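Local coordinates for PilM (Escherichia coli, PDB 3EOI), which is of unknown function but is a plasmid-associated member of the PilM family, whose name and clan suggest a part in pilus biogenesis, at residues L90-L99 / L111-W122. Numbering follows the deposited sequence.
Sequences LLARVENGRL and LPAVIPDQVIIW
L90 O comes obliquely to the indole of W122, 3.2 Å from W122 CD1, at one end of this antiparallel pairing; L91 CD2, also oblique to the ring, packs against W122 CB, the two side chains crossing nearly at right angles. At the other end, G97 N meets D117 OD1 at 2.7 Å on the syn side of the carboxylate, 24° out of its plane. This bond ties the type I' turn E95-R98 of a beta hairpin to the loop entering strand 119-123, and an alanine in place of D117 would probably leave G97 N without this acceptor and the turn freer to shift. Between the ends, A92 and I121 form a hydrogen-bonded pair (A92 N to I121 O 2.8 Å, I121 N to A92 O 2.9 Å), and Q118 N donates to V94 O. The apolar face illustrates how a hairpin gains a core: V94, with CG1 anti to its own N (chi1 175°), sends that methyl to D117 OD1 and turns CG2 toward L111 CD1 (3.8 Å), tip to tip, and toward I121 CG2. The same I121 methyl, held between backbone N and carbonyl carbon, receives L99 CD1 at 3.6 Å, while L111 CG closes on L99 CB. Strand 119-123 sits inside a five-stranded antiparallel sheet, between 92-95 and 66-72. Helix 77-84 packs on L91 and I120 through M78 and L81, and helix 10-34 meets W122 through F21, M25 and N29.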
ATOM      1  N   LEU A  90       2.397   5.639   8.426  1.00  7.80           N
ATOM      2  CA  LEU A  90       1.461   6.762   8.248  1.00  8.08           C
ATOM      3  C   LEU A  90       0.602   6.476   7.024  1.00  8.21           C
ATOM      4  O   LEU A  90       1.060   6.596   5.878  1.00 10.88           O
ATOM      5  CB  LEU A  90       2.240   8.074   8.090  1.00  9.12           C
ATOM      6  CG  LEU A  90       3.180   8.355   9.233  1.00 11.00           C
ATOM      7  CD1 LEU A  90       4.013   9.639   8.919  1.00 12.27           C
ATOM      8  CD2 LEU A  90       2.416   8.491  10.536  1.00 12.71           C
ATOM      9  N   LEU A  91      -0.670   6.145   7.280  1.00  7.75           N
ATOM     10  CA  LEU A  91      -1.574   5.591   6.307  1.00  8.13           C
ATOM     11  C   LEU A  91      -2.772   6.514   6.052  1.00  9.98           C
ATOM     12  O   LEU A  91      -3.045   7.399   6.847  1.00 11.04           O
ATOM     13  CB  LEU A  91      -2.108   4.231   6.763  1.00 10.64           C
ATOM     14  CG  LEU A  91      -1.020   3.165   6.977  1.00 11.42           C
ATOM     15  CD1 LEU A  91      -1.563   1.971   7.708  1.00 12.62           C
ATOM     16  CD2 LEU A  91      -0.352   2.784   5.646  1.00 12.06           C
ATOM     17  N   ALA A  92      -3.417   6.272   4.938  1.00  9.03           N
ATOM     18  CA  ALA A  92      -4.610   7.018   4.479  1.00  9.39           C
ATOM     19  C   ALA A  92      -5.553   6.076   3.736  1.00 11.12           C
ATOM     20  O   ALA A  92      -5.302   4.856   3.690  1.00 10.68           O
ATOM     21  CB  ALA A  92      -4.224   8.252   3.564  1.00 11.03           C
ATOM     22  N   ARG A  93      -6.647   6.651   3.214  1.00 11.48           N
ATOM     23  CA  ARG A  93      -7.713   5.912   2.546  1.00 12.42           C
ATOM     24  C   ARG A  93      -8.085   6.586   1.239  1.00 12.25           C
ATOM     25  O   ARG A  93      -7.871   7.770   1.091  1.00 10.99           O
ATOM     26  CB  ARG A  93      -8.995   5.909   3.464  1.00 14.08           C
ATOM     27  CG  ARG A  93      -8.988   4.920   4.612  1.00 26.85           C
ATOM     28  CD  ARG A  93      -9.966   5.304   5.761  1.00 19.05           C
ATOM     29  NE  ARG A  93     -11.302   5.754   5.354  1.00 26.88           N
ATOM     30  CZ  ARG A  93     -12.122   6.435   6.158  1.00 21.77           C
ATOM     31  NH1 ARG A  93     -11.737   6.752   7.393  1.00 27.70           N
ATOM     32  NH2 ARG A  93     -13.320   6.803   5.733  1.00 27.28           N
ATOM     33  N   VAL A  94      -8.623   5.845   0.271  1.00 12.45           N
ATOM     34  CA  VAL A  94      -9.151   6.497  -0.949  1.00 11.65           C
ATOM     35  C   VAL A  94     -10.589   6.078  -1.040  1.00 11.24           C
ATOM     36  O   VAL A  94     -10.886   4.878  -1.007  1.00 11.53           O
ATOM     37  CB  VAL A  94      -8.410   6.078  -2.227  1.00 10.78           C
ATOM     38  CG1 VAL A  94      -9.090   6.691  -3.484  1.00 11.64           C
ATOM     39  CG2 VAL A  94      -6.911   6.492  -2.077  1.00 11.58           C
ATOM     40  N   GLU A  95     -11.463   7.082  -1.118  1.00 12.12           N
ATOM     41  CA  GLU A  95     -12.904   6.886  -1.206  1.00 14.82           C
ATOM     42  C   GLU A  95     -13.448   7.921  -2.212  1.00 15.65           C
ATOM     43  O   GLU A  95     -13.086   9.098  -2.207  1.00 15.31           O
ATOM     44  CB  GLU A  95     -13.527   7.100   0.164  1.00 18.17           C
ATOM     45  CG  GLU A  95     -15.008   6.960   0.200  1.00 48.71           C
ATOM     46  CD  GLU A  95     -15.514   6.984   1.633  1.00 21.56           C
ATOM     47  OE1 GLU A  95     -15.054   6.135   2.434  1.00 49.11           O
ATOM     48  OE2 GLU A  95     -16.356   7.854   1.953  1.00 49.40           O
ATOM     49  N   ASN A  96     -14.274   7.459  -3.141  1.00 15.31           N
ATOM     50  CA  ASN A  96     -14.798   8.359  -4.167  1.00 17.59           C
ATOM     51  C   ASN A  96     -13.774   9.263  -4.858  1.00 17.61           C
ATOM     52  O   ASN A  96     -14.010  10.438  -5.069  1.00 18.26           O
ATOM     53  CB  ASN A  96     -16.017   9.097  -3.621  1.00 21.26           C
ATOM     54  CG  ASN A  96     -17.062   8.116  -3.098  1.00 41.56           C
ATOM     55  OD1 ASN A  96     -17.354   8.082  -1.913  1.00 24.09           O
ATOM     56  ND2 ASN A  96     -17.562   7.251  -3.981  1.00 23.84           N
ATOM     57  N   GLY A  97     -12.638   8.665  -5.223  1.00 16.26           N
ATOM     58  CA  GLY A  97     -11.561   9.357  -5.902  1.00 16.44           C
ATOM     59  C   GLY A  97     -10.779  10.352  -5.068  1.00 17.20           C
ATOM     60  O   GLY A  97      -9.935  11.067  -5.619  1.00 18.34           O
ATOM     61  N   ARG A  98     -11.051  10.404  -3.762  1.00 15.05           N
ATOM     62  CA  ARG A  98     -10.416  11.367  -2.857  1.00 15.63           C
ATOM     63  C   ARG A  98      -9.517  10.708  -1.819  1.00 12.89           C
ATOM     64  O   ARG A  98      -9.872   9.654  -1.247  1.00 13.80           O
ATOM     65  CB  ARG A  98     -11.473  12.168  -2.080  1.00 18.32           C
ATOM     66  CG  ARG A  98     -12.338  13.104  -2.928  1.00 40.97           C
ATOM     67  CD  ARG A  98     -11.494  14.108  -3.709  1.00 24.26           C
ATOM     68  NE  ARG A  98     -11.431  13.746  -5.115  1.00 42.71           N
ATOM     69  CZ  ARG A  98     -12.410  13.984  -5.979  1.00 28.16           C
ATOM     70  NH1 ARG A  98     -12.276  13.603  -7.249  1.00 43.14           N
ATOM     71  NH2 ARG A  98     -13.527  14.587  -5.567  1.00 43.15           N
ATOM     72  N   LEU A  99      -8.394  11.373  -1.544  1.00 11.79           N
ATOM     73  CA  LEU A  99      -7.506  10.939  -0.477  1.00 10.48           C
ATOM     74  C   LEU A  99      -8.026  11.459   0.831  1.00 11.87           C
ATOM     75  O   LEU A  99      -8.210  12.678   0.997  1.00 14.30           O
ATOM     76  CB  LEU A  99      -6.052  11.461  -0.733  1.00  9.47           C
ATOM     77  CG  LEU A  99      -5.035  10.944   0.331  1.00  6.12           C
ATOM     78  CD1 LEU A  99      -4.901   9.404   0.163  1.00 10.58           C
ATOM     79  CD2 LEU A  99      -3.632  11.631   0.195  1.00 11.63           C
ATOM     80  N   LEU A 111      -5.035  12.896  -6.678  1.00 12.65           N
ATOM     81  CA  LEU A 111      -4.545  11.538  -6.751  1.00 13.09           C
ATOM     82  C   LEU A 111      -4.364  11.096  -8.193  1.00 13.60           C
ATOM     83  O   LEU A 111      -5.139  11.462  -9.081  1.00 12.51           O
ATOM     84  CB  LEU A 111      -5.556  10.594  -6.097  1.00 13.71           C
ATOM     85  CG  LEU A 111      -5.600  10.540  -4.604  1.00 19.34           C
ATOM     86  CD1 LEU A 111      -6.659   9.518  -4.279  1.00 16.04           C
ATOM     87  CD2 LEU A 111      -4.252  10.043  -4.086  1.00 15.90           C
ATOM     88  N   PRO A 112      -3.365  10.223  -8.430  1.00 13.22           N
ATOM     89  CA  PRO A 112      -3.311   9.652  -9.776  1.00 12.89           C
ATOM     90  C   PRO A 112      -4.629   8.914 -10.078  1.00 13.25           C
ATOM     91  O   PRO A 112      -5.152   8.223  -9.240  1.00 13.51           O
ATOM     92  CB  PRO A 112      -2.162   8.627  -9.674  1.00 13.16           C
ATOM     93  CG  PRO A 112      -1.274   9.144  -8.601  1.00 14.57           C
ATOM     94  CD  PRO A 112      -2.190   9.886  -7.604  1.00 13.62           C
ATOM     95  N   ALA A 113      -5.115   9.011 -11.305  1.00 11.80           N
ATOM     96  CA  ALA A 113      -6.397   8.431 -11.666  1.00 11.70           C
ATOM     97  C   ALA A 113      -6.370   6.914 -11.684  1.00 10.76           C
ATOM     98  O   ALA A 113      -7.416   6.274 -11.769  1.00 13.15           O
ATOM     99  CB  ALA A 113      -6.838   8.929 -13.040  1.00 13.02           C
ATOM    100  N   VAL A 114      -5.191   6.319 -11.643  1.00  9.80           N
ATOM    101  CA  VAL A 114      -5.127   4.859 -11.654  1.00  9.51           C
ATOM    102  C   VAL A 114      -5.150   4.199 -10.267  1.00 10.46           C
ATOM    103  O   VAL A 114      -5.045   2.975 -10.175  1.00 11.49           O
ATOM    104  CB  VAL A 114      -3.929   4.362 -12.478  1.00  9.90           C
ATOM    105  CG1 VAL A 114      -4.057   4.912 -13.859  1.00 11.75           C
ATOM    106  CG2 VAL A 114      -2.628   4.802 -11.835  1.00 13.94           C
ATOM    107  N   ILE A 115      -5.339   4.985  -9.215  1.00  9.75           N
ATOM    108  CA  ILE A 115      -5.525   4.381  -7.903  1.00 12.14           C
ATOM    109  C   ILE A 115      -7.010   4.129  -7.640  1.00 12.28           C
ATOM    110  O   ILE A 115      -7.821   5.049  -7.738  1.00 12.98           O
ATOM    111  CB  ILE A 115      -4.955   5.264  -6.866  1.00 12.73           C
ATOM    112  CG1 ILE A 115      -3.457   5.464  -7.183  1.00 16.02           C
ATOM    113  CG2 ILE A 115      -5.192   4.617  -5.513  1.00 15.14           C
ATOM    114  CD1 ILE A 115      -2.831   6.438  -6.304  1.00 15.98           C
ATOM    115  N   PRO A 116      -7.373   2.889  -7.312  1.00 11.40           N
ATOM    116  CA  PRO A 116      -8.803   2.610  -7.123  1.00 12.80           C
ATOM    117  C   PRO A 116      -9.338   3.099  -5.764  1.00 12.93           C
ATOM    118  O   PRO A 116      -8.555   3.414  -4.867  1.00 11.73           O
ATOM    119  CB  PRO A 116      -8.895   1.065  -7.225  1.00 14.06           C
ATOM    120  CG  PRO A 116      -7.448   0.566  -7.209  1.00 15.74           C
ATOM    121  CD  PRO A 116      -6.526   1.713  -7.021  1.00 13.68           C
ATOM    122  N   ASP A 117     -10.665   3.184  -5.664  1.00 12.17           N
ATOM    123  CA  ASP A 117     -11.327   3.514  -4.427  1.00 13.38           C
ATOM    124  C   ASP A 117     -11.269   2.315  -3.488  1.00 12.94           C
ATOM    125  O   ASP A 117     -10.990   1.185  -3.914  1.00 12.40           O
ATOM    126  CB  ASP A 117     -12.783   3.861  -4.707  1.00 16.81           C
ATOM    127  CG  ASP A 117     -12.937   5.213  -5.330  1.00 21.21           C
ATOM    128  OD1 ASP A 117     -12.040   6.066  -5.113  1.00 19.37           O
ATOM    129  OD2 ASP A 117     -13.945   5.420  -6.054  1.00 20.13           O
ATOM    130  N   GLN A 118     -11.558   2.568  -2.216  1.00 13.13           N
ATOM    131  CA  GLN A 118     -11.719   1.491  -1.233  1.00 13.22           C
ATOM    132  C   GLN A 118     -10.394   0.763  -1.061  1.00 12.60           C
ATOM    133  O   GLN A 118     -10.316  -0.482  -0.982  1.00 12.71           O
ATOM    134  CB  GLN A 118     -12.835   0.520  -1.643  1.00 17.70           C
ATOM    135  CG  GLN A 118     -14.159   1.272  -1.910  1.00 29.70           C
ATOM    136  CD  GLN A 118     -15.390   0.387  -1.891  1.00 23.00           C
ATOM    137  OE1 GLN A 118     -15.380  -0.755  -2.357  1.00 30.74           O
ATOM    138  NE2 GLN A 118     -16.480   0.936  -1.343  1.00 31.56           N
ATOM    139  N   VAL A 119      -9.313   1.565  -1.050  1.00 12.03           N
ATOM    140  CA  VAL A 119      -7.996   1.052  -0.644  1.00 10.31           C
ATOM    141  C   VAL A 119      -7.455   1.756   0.574  1.00 10.64           C
ATOM    142  O   VAL A 119      -7.841   2.888   0.873  1.00  9.81           O
ATOM    143  CB  VAL A 119      -6.927   1.136  -1.817  1.00 12.03           C
ATOM    144  CG1 VAL A 119      -7.363   0.310  -3.010  1.00 10.46           C
ATOM    145  CG2 VAL A 119      -6.698   2.547  -2.270  1.00 11.40           C
ATOM    146  N   ILE A 120      -6.569   1.054   1.287  1.00  8.61           N
ATOM    147  CA  ILE A 120      -5.693   1.723   2.223  1.00  8.28           C
ATOM    148  C   ILE A 120      -4.399   2.050   1.513  1.00  8.08           C
ATOM    149  O   ILE A 120      -3.870   1.201   0.724  1.00  7.80           O
ATOM    150  CB  ILE A 120      -5.391   0.832   3.430  1.00  9.45           C
ATOM    151  CG1 ILE A 120      -6.671   0.619   4.276  1.00  7.89           C
ATOM    152  CG2 ILE A 120      -4.250   1.487   4.265  1.00 10.66           C
ATOM    153  CD1 ILE A 120      -6.527  -0.442   5.352  1.00 13.36           C
ATOM    154  N   ILE A 121      -3.896   3.257   1.759  1.00  7.54           N
ATOM    155  CA  ILE A 121      -2.785   3.752   0.958  1.00  8.23           C
ATOM    156  C   ILE A 121      -1.732   4.429   1.768  1.00  8.74           C
ATOM    157  O   ILE A 121      -2.020   4.963   2.850  1.00  9.08           O
ATOM    158  CB  ILE A 121      -3.297   4.712  -0.164  1.00  9.61           C
ATOM    159  CG1 ILE A 121      -2.191   5.043  -1.177  1.00  9.09           C
ATOM    160  CG2 ILE A 121      -3.934   5.969   0.451  1.00  9.96           C
ATOM    161  CD1 ILE A 121      -2.794   5.388  -2.528  1.00 12.82           C
ATOM    162  N   TRP A 122      -0.485   4.293   1.281  1.00  7.51           N
ATOM    163  CA  TRP A 122       0.652   4.978   1.900  1.00  7.69           C
ATOM    164  C   TRP A 122       1.275   5.831   0.823  1.00  7.89           C
ATOM    165  O   TRP A 122       1.529   5.344  -0.310  1.00 10.10           O
ATOM    166  CB  TRP A 122       1.635   3.923   2.410  1.00  9.08           C
ATOM    167  CG  TRP A 122       2.969   4.425   2.969  1.00 10.93           C
ATOM    168  CD1 TRP A 122       3.204   4.846   4.240  1.00 10.42           C
ATOM    169  CD2 TRP A 122       4.255   4.402   2.316  1.00  9.99           C
ATOM    170  NE1 TRP A 122       4.561   5.128   4.418  1.00 11.18           N
ATOM    171  CE2 TRP A 122       5.216   4.865   3.251  1.00 10.53           C
ATOM    172  CE3 TRP A 122       4.676   4.100   0.997  1.00  9.24           C
ATOM    173  CZ2 TRP A 122       6.574   5.008   2.929  1.00 10.19           C
ATOM    174  CZ3 TRP A 122       6.044   4.213   0.697  1.00  9.51           C
ATOM    175  CH2 TRP A 122       6.953   4.646   1.638  1.00 11.82           C
TER